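Local coordinates for FrpC operon protein (PDB 5EDF), which is of unknown function but binds the RTX protein FrpC, is regulated by iron and has a putative part in adhesion of the meningococcus, at residues Asn7-Glu10 with Glu16-Val19; Ser128-Tyr133 with Tyr211-Glu216. All blocks are in the same frame, centred on the assembly; numbering follows the deposited sequence.

Contact 1: Asn7-Glu10 with Glu16-Val19; sequences NNPE and EHTV
N8 lays its side-chain amide over the imidazole of H17, with the two planes only 22° apart. From N8 CB outward, the bond from CA already points at the 16-19 segment, and chi1 of -77° sets CG beside the backbone N, which brings the amide over the ring. N8 CG then sits 3.6 Å from H17 CG. One branch, OD1, lies over the middle of the imidazole, 3.2 Å above its plane. N8 OD1 is also 3.3 Å from H17 ND1, but from above the ring the angle is wrong and no hydrogen bond forms; the contact is a stack of amide on ring, and the oxygen's partial negative charge may favour a polarised or protonated imidazole.

The main chain beneath makes a classic beta bulge, two successive residues, N7 and N8, set opposite W46, and N8 bonds to W46 through the backbone. The other branch of the amide, N8 ND2, passes 3.6 Å from H17 CB, donates to the carbonyl of L47, and donates again to a water 3.0 Å from ND2. That water in turn gives a proton to T18 O at 2.8 Å, so the nitrogen has two acceptors, the L47 carbonyl and the water, while the oxygen rests on the ring.

P9 follows, crossing the H17 side chain at about a right angle, with P9 CD 3.9 Å from H17 NE2. Y32, just past strand 26-31, meets the H17 ring edge-to-face and pairs with H17 through the backbone; its hydroxyl is hydrogen-bonded to P9 O.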
ATOM      1  N   ASN A   7      -7.298  10.546 -22.315  1.00 18.47           N
ATOM      2  CA  ASN A   7      -7.505  11.912 -22.798  1.00 21.53           C
ATOM      3  C   ASN A   7      -7.114  13.005 -21.808  1.00 20.18           C
ATOM      4  O   ASN A   7      -7.266  14.188 -22.115  1.00 23.39           O
ATOM      5  CB  ASN A   7      -9.000  12.166 -23.138  1.00 24.23           C
ATOM      6  CG  ASN A   7      -9.570  11.217 -24.187  1.00 33.92           C
ATOM      7  OD1 ASN A   7      -8.866  10.797 -25.097  1.00 30.19           O
ATOM      8  ND2 ASN A   7     -10.879  10.900 -24.067  1.00 30.84           N
ATOM      9  N   ASN A   8      -6.646  12.643 -20.616  1.00 16.43           N
ATOM     10  CA  ASN A   8      -6.297  13.642 -19.595  1.00 16.53           C
ATOM     11  C   ASN A   8      -4.833  14.068 -19.725  1.00 16.76           C
ATOM     12  O   ASN A   8      -3.997  13.255 -20.088  1.00 17.23           O
ATOM     13  CB  ASN A   8      -6.580  13.139 -18.171  1.00 15.20           C
ATOM     14  CG  ASN A   8      -8.054  13.191 -17.796  1.00 15.41           C
ATOM     15  OD1 ASN A   8      -8.791  14.085 -18.202  1.00 17.95           O
ATOM     16  ND2 ASN A   8      -8.486  12.213 -16.984  1.00 15.33           N
ATOM     17  N   PRO A   9      -4.560  15.336 -19.386  1.00 17.84           N
ATOM     18  CA  PRO A   9      -3.202  15.879 -19.436  1.00 18.39           C
ATOM     19  C   PRO A   9      -2.359  15.375 -18.276  1.00 16.96           C
ATOM     20  O   PRO A   9      -2.864  14.917 -17.269  1.00 15.74           O
ATOM     21  CB  PRO A   9      -3.452  17.382 -19.311  1.00 18.62           C
ATOM     22  CG  PRO A   9      -4.664  17.486 -18.425  1.00 20.70           C
ATOM     23  CD  PRO A   9      -5.529  16.350 -18.924  1.00 20.39           C
ATOM     24  N   GLU A  10      -1.054  15.495 -18.412  1.00 16.81           N
ATOM     25  CA  GLU A  10      -0.148  15.288 -17.280  1.00 15.01           C
ATOM     26  C   GLU A  10      -0.646  16.113 -16.095  1.00 14.75           C
ATOM     27  O   GLU A  10      -0.916  17.289 -16.253  1.00 16.54           O
ATOM     28  CB  GLU A  10       1.249  15.770 -17.675  1.00 17.68           C
ATOM     29  CG  GLU A  10       2.287  15.528 -16.605  1.00 15.70           C
ATOM     30  CD  GLU A  10       3.615  16.203 -16.851  1.00 17.22           C
ATOM     31  OE1 GLU A  10       3.807  16.901 -17.874  1.00 22.10           O
ATOM     32  OE2 GLU A  10       4.500  16.066 -15.989  1.00 17.91           O
ATOM     33  N   GLU A  16      -6.731  17.171 -10.578  1.00 13.94           N
ATOM     34  CA  GLU A  16      -7.486  17.938 -11.553  1.00 14.52           C
ATOM     35  C   GLU A  16      -8.603  17.154 -12.203  1.00 14.32           C
ATOM     36  O   GLU A  16      -9.531  17.747 -12.712  1.00 18.07           O
ATOM     37  CB  GLU A  16      -6.556  18.437 -12.661  1.00 15.70           C
ATOM     38  CG  GLU A  16      -5.479  19.383 -12.225  1.00 14.29           C
ATOM     39  CD  GLU A  16      -4.156  18.739 -11.813  1.00 15.89           C
ATOM     40  OE1 GLU A  16      -4.063  17.521 -11.523  1.00 14.07           O
ATOM     41  OE2 GLU A  16      -3.153  19.476 -11.784  1.00 16.24           O
ATOM     42  N   HIS A  17      -8.461  15.834 -12.249  1.00 13.68           N
ATOM     43  CA  HIS A  17      -9.427  14.940 -12.821  1.00 14.00           C
ATOM     44  C   HIS A  17      -9.543  13.727 -11.960  1.00 14.18           C
ATOM     45  O   HIS A  17      -8.623  13.430 -11.170  1.00 14.65           O
ATOM     46  CB  HIS A  17      -8.960  14.469 -14.205  1.00 14.88           C
ATOM     47  CG  HIS A  17      -8.931  15.556 -15.203  1.00 17.51           C
ATOM     48  ND1 HIS A  17     -10.089  16.003 -15.797  1.00 21.08           N
ATOM     49  CD2 HIS A  17      -7.922  16.305 -15.688  1.00 17.33           C
ATOM     50  CE1 HIS A  17      -9.784  16.984 -16.628  1.00 21.88           C
ATOM     51  NE2 HIS A  17      -8.478  17.186 -16.593  1.00 20.91           N
ATOM     52  N   THR A  18     -10.670  13.059 -12.076  1.00 15.73           N
ATOM     53  CA  THR A  18     -10.887  11.765 -11.459  1.00 13.85           C
ATOM     54  C   THR A  18     -11.238  10.751 -12.539  1.00 14.29           C
ATOM     55  O   THR A  18     -11.680  11.103 -13.642  1.00 14.97           O
ATOM     56  CB  THR A  18     -11.989  11.811 -10.433  1.00 15.87           C
ATOM     57  OG1 THR A  18     -13.210  12.202 -11.076  1.00 17.81           O
ATOM     58  CG2 THR A  18     -11.708  12.809  -9.282  1.00 16.60           C
ATOM     59  N   VAL A  19     -11.094   9.480 -12.200  1.00 13.57           N
ATOM     60  CA  VAL A  19     -11.599   8.383 -13.009  1.00 12.91           C
ATOM     61  C   VAL A  19     -12.551   7.541 -12.140  1.00 13.23           C
ATOM     62  O   VAL A  19     -12.201   7.188 -11.002  1.00 13.95           O
ATOM     63  CB  VAL A  19     -10.484   7.530 -13.621  1.00 12.08           C
ATOM     64  CG1 VAL A  19     -11.055   6.338 -14.453  1.00 14.86           C
ATOM     65  CG2 VAL A  19      -9.555   8.408 -14.470  1.00 13.91           C
TER
HETATM   66  O   HOH W   1     -11.356  11.546 -16.356  1.00 16.65           O

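Contact 2: Ser128-Tyr133 with Tyr211-Glu216; sequences SAYPEY and YHQQVE
Y133 and H212 make the close part of this contact: Y133 OH comes to 3.5 Å from H212 CD2, at the edge of the imidazole and near its plane. H212 turns that carbon edge to the type I turn spanning Y130 to Y133 because its first torsion (chi1 -170°) swings CG away from the backbone N, while its ND1 is hydrogen-bonded to the hydroxyl of Y193. Both residues are buried. Y133 also packs on V209 of the same helix and on Y153 and K155 of strand 150-155, and H212 rests on V182 and S184 of strand 178-186.

The other side is looser and wet. Q213, extended beyond CG, reaches out from helix 205-224 until Q213 NE2 is 3.9 Å from Y130 CE1, its amide plane almost perpendicular to the tyrosine ring at 87°. No direct hydrogen bond crosses here; waters do the joining. One lies 2.8 Å from Y130 OH and donates to Q213 OE1. A second donates to E132 OE2, 2.7 Å away, and accepts from Q213 NE2 at 3.0 Å. A third, nearer the packed side, is 2.6 Å from Y133 OH and donates to E216 OE1, whose other oxygen forms a salt bridge with K155.

Both ends of the glutamine amide are thus engaged through water, which implies that the turn meets the helix by a hydrated polar seam beside one close contact of a tyrosine hydroxyl with an imidazole edge.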
ATOM      1  N   SER A 128       2.407  -2.873  22.335  1.00 15.23           N
ATOM      2  CA  SER A 128       2.054  -2.124  21.135  1.00 13.62           C
ATOM      3  C   SER A 128       1.882  -0.658  21.443  1.00 14.61           C
ATOM      4  O   SER A 128       1.276  -0.284  22.464  1.00 15.08           O
ATOM      5  CB  SER A 128       0.760  -2.664  20.552  1.00 14.94           C
ATOM      6  OG  SER A 128       0.353  -1.863  19.454  1.00 14.33           O
ATOM      7  N   ALA A 129       2.361   0.198  20.543  1.00 16.68           N
ATOM      8  CA  ALA A 129       2.205   1.628  20.671  1.00 16.57           C
ATOM      9  C   ALA A 129       0.763   2.101  20.436  1.00 18.27           C
ATOM     10  O   ALA A 129       0.446   3.243  20.728  1.00 19.62           O
ATOM     11  CB  ALA A 129       3.142   2.352  19.696  1.00 17.98           C
ATOM     12  N   TYR A 130      -0.088   1.247  19.874  1.00 17.05           N
ATOM     13  CA  TYR A 130      -1.483   1.549  19.529  1.00 17.65           C
ATOM     14  C   TYR A 130      -2.303   0.415  20.139  1.00 18.60           C
ATOM     15  O   TYR A 130      -2.058  -0.747  19.815  1.00 17.99           O
ATOM     16  CB  TYR A 130      -1.693   1.542  18.006  1.00 18.51           C
ATOM     17  CG  TYR A 130      -0.856   2.531  17.268  1.00 17.54           C
ATOM     18  CD1 TYR A 130      -1.366   3.780  16.921  1.00 21.05           C
ATOM     19  CD2 TYR A 130       0.421   2.217  16.863  1.00 15.97           C
ATOM     20  CE1 TYR A 130      -0.591   4.674  16.206  1.00 21.33           C
ATOM     21  CE2 TYR A 130       1.193   3.088  16.225  1.00 16.21           C
ATOM     22  CZ  TYR A 130       0.698   4.334  15.869  1.00 19.33           C
ATOM     23  OH  TYR A 130       1.490   5.218  15.178  1.00 23.79           O
ATOM     24  N   PRO A 131      -3.233   0.688  21.057  1.00 19.05           N
ATOM     25  CA  PRO A 131      -3.878  -0.430  21.748  1.00 20.21           C
ATOM     26  C   PRO A 131      -4.711  -1.345  20.842  1.00 18.04           C
ATOM     27  O   PRO A 131      -4.805  -2.530  21.117  1.00 20.56           O
ATOM     28  CB  PRO A 131      -4.740   0.259  22.812  1.00 21.49           C
ATOM     29  CG  PRO A 131      -4.916   1.641  22.339  1.00 18.45           C
ATOM     30  CD  PRO A 131      -3.699   2.001  21.560  1.00 18.29           C
ATOM     31  N   GLU A 132      -5.261  -0.781  19.766  1.00 19.21           N
ATOM     32  CA  GLU A 132      -5.992  -1.554  18.749  1.00 18.57           C
ATOM     33  C   GLU A 132      -5.142  -2.454  17.852  1.00 18.71           C
ATOM     34  O   GLU A 132      -5.695  -3.246  17.108  1.00 20.77           O
ATOM     35  CB  GLU A 132      -6.843  -0.603  17.893  1.00 20.68           C
ATOM     36  CG  GLU A 132      -6.132   0.250  16.811  1.00 21.71           C
ATOM     37  CD  GLU A 132      -5.411   1.520  17.304  1.00 26.55           C
ATOM     38  OE1 GLU A 132      -5.271   1.744  18.527  1.00 22.95           O
ATOM     39  OE2 GLU A 132      -4.947   2.298  16.430  1.00 27.28           O
ATOM     40  N   TYR A 133      -3.822  -2.311  17.905  1.00 17.78           N
ATOM     41  CA  TYR A 133      -2.941  -3.256  17.282  1.00 15.39           C
ATOM     42  C   TYR A 133      -2.315  -4.152  18.315  1.00 17.09           C
ATOM     43  O   TYR A 133      -1.831  -3.676  19.347  1.00 17.33           O
ATOM     44  CB  TYR A 133      -1.803  -2.562  16.522  1.00 15.69           C
ATOM     45  CG  TYR A 133      -2.164  -2.013  15.166  1.00 14.21           C
ATOM     46  CD1 TYR A 133      -1.887  -2.725  14.011  1.00 16.39           C
ATOM     47  CD2 TYR A 133      -2.774  -0.771  15.026  1.00 15.66           C
ATOM     48  CE1 TYR A 133      -2.212  -2.235  12.782  1.00 17.19           C
ATOM     49  CE2 TYR A 133      -3.110  -0.281  13.789  1.00 16.11           C
ATOM     50  CZ  TYR A 133      -2.826  -1.023  12.662  1.00 15.95           C
ATOM     51  OH  TYR A 133      -3.154  -0.518  11.400  1.00 18.52           O
ATOM     52  N   TYR A 211       1.626   4.734   8.044  1.00 12.90           N
ATOM     53  CA  TYR A 211       1.424   4.523   6.603  1.00 11.37           C
ATOM     54  C   TYR A 211       0.053   3.906   6.397  1.00 11.81           C
ATOM     55  O   TYR A 211      -0.712   4.383   5.530  1.00 11.83           O
ATOM     56  CB  TYR A 211       2.569   3.654   6.070  1.00 12.25           C
ATOM     57  CG  TYR A 211       2.649   3.524   4.552  1.00 10.10           C
ATOM     58  CD1 TYR A 211       3.752   3.964   3.868  1.00 11.98           C
ATOM     59  CD2 TYR A 211       1.609   2.945   3.830  1.00 11.40           C
ATOM     60  CE1 TYR A 211       3.845   3.831   2.492  1.00 12.55           C
ATOM     61  CE2 TYR A 211       1.691   2.826   2.462  1.00 10.91           C
ATOM     62  CZ  TYR A 211       2.806   3.273   1.783  1.00 12.02           C
ATOM     63  OH  TYR A 211       2.810   3.117   0.394  1.00 12.75           O
ATOM     64  N   HIS A 212      -0.262   2.859   7.144  1.00 10.64           N
ATOM     65  CA  HIS A 212      -1.538   2.207   6.940  1.00 11.27           C
ATOM     66  C   HIS A 212      -2.717   3.104   7.244  1.00 13.74           C
ATOM     67  O   HIS A 212      -3.711   3.069   6.515  1.00 12.63           O
ATOM     68  CB  HIS A 212      -1.648   0.887   7.695  1.00 11.06           C
ATOM     69  CG  HIS A 212      -2.849   0.134   7.286  1.00 10.42           C
ATOM     70  ND1 HIS A 212      -3.047  -0.251   5.970  1.00 11.62           N
ATOM     71  CD2 HIS A 212      -3.950  -0.251   7.965  1.00 11.50           C
ATOM     72  CE1 HIS A 212      -4.231  -0.807   5.862  1.00 11.75           C
ATOM     73  NE2 HIS A 212      -4.800  -0.839   7.063  1.00 11.39           N
ATOM     74  N   GLN A 213      -2.608   3.947   8.266  1.00 12.12           N
ATOM     75  CA  GLN A 213      -3.674   4.888   8.558  1.00 11.70           C
ATOM     76  C   GLN A 213      -3.888   5.823   7.369  1.00 12.65           C
ATOM     77  O   GLN A 213      -5.025   6.182   7.041  1.00 14.38           O
ATOM     78  CB  GLN A 213      -3.356   5.693   9.831  1.00 14.01           C
ATOM     79  CG  GLN A 213      -3.430   4.873  11.085  1.00 16.25           C
ATOM     80  CD  GLN A 213      -2.907   5.593  12.329  1.00 19.31           C
ATOM     81  OE1 GLN A 213      -2.080   6.494  12.248  1.00 22.18           O
ATOM     82  NE2 GLN A 213      -3.348   5.145  13.476  1.00 21.88           N
ATOM     83  N   GLN A 214      -2.803   6.248   6.720  1.00 13.00           N
ATOM     84  CA  GLN A 214      -2.923   7.082   5.534  1.00 14.27           C
ATOM     85  C   GLN A 214      -3.606   6.332   4.383  1.00 12.74           C
ATOM     86  O   GLN A 214      -4.428   6.886   3.695  1.00 13.07           O
ATOM     87  CB  GLN A 214      -1.556   7.617   5.116  1.00 14.78           C
ATOM     88  CG  GLN A 214      -0.974   8.581   6.164  1.00 16.94           C
ATOM     89  CD  GLN A 214       0.506   8.788   5.972  1.00 21.26           C
ATOM     90  OE1 GLN A 214       1.013   8.690   4.856  1.00 29.13           O
ATOM     91  NE2 GLN A 214       1.214   9.057   7.054  1.00 25.90           N
ATOM     92  N   VAL A 215      -3.296   5.044   4.225  1.00 11.64           N
ATOM     93  CA  VAL A 215      -3.917   4.220   3.188  1.00 11.04           C
ATOM     94  C   VAL A 215      -5.412   4.079   3.470  1.00 12.74           C
ATOM     95  O   VAL A 215      -6.220   4.195   2.553  1.00 12.06           O
ATOM     96  CB  VAL A 215      -3.246   2.857   3.072  1.00  9.69           C
ATOM     97  CG1 VAL A 215      -4.032   1.970   2.131  1.00 11.71           C
ATOM     98  CG2 VAL A 215      -1.830   3.022   2.593  1.00 11.47           C
ATOM     99  N   GLU A 216      -5.796   3.848   4.721  1.00 11.70           N
ATOM    100  CA  GLU A 216      -7.208   3.695   5.077  1.00 12.76           C
ATOM    101  C   GLU A 216      -7.960   4.984   4.742  1.00 13.42           C
ATOM    102  O   GLU A 216      -9.024   4.943   4.147  1.00 14.44           O
ATOM    103  CB  GLU A 216      -7.342   3.418   6.572  1.00 14.86           C
ATOM    104  CG  GLU A 216      -6.810   2.107   7.012  1.00 18.85           C
ATOM    105  CD  GLU A 216      -7.002   1.865   8.487  1.00 24.55           C
ATOM    106  OE1 GLU A 216      -6.337   2.526   9.328  1.00 23.62           O
ATOM    107  OE2 GLU A 216      -7.818   0.977   8.788  1.00 24.90           O
TER
HETATM  108  O   HOH W   2      -0.033   7.166  13.933  1.00 25.04           O
HETATM  109  O   HOH W   3      -5.326   2.842  13.763  1.00 27.05           O
HETATM  110  O   HOH W   4      -4.676   1.605  11.279  1.00 22.69           O

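From the N terminus, the chain first meets itself at contact 1. After five intervening residues it comes back, and 16-19, at the start of strand 18-23, lies against 7-10, so the contact closes a short local loop. Contact 2 opens much later and spans 77 residues, joining the turn that leads into strand 133-138 of the nine-stranded antiparallel sheet to helix 205-224. The two are in series and neither nests nor crosses. The centres of contact 1 and contact 2 lie about 32 Å apart, and the nearest atoms of contact 1 and contact 2 about 15 Å apart. Contact 1 ties the N-terminal loop to the small three-stranded sheet, contact 2 the large sheet to the C-terminal helix.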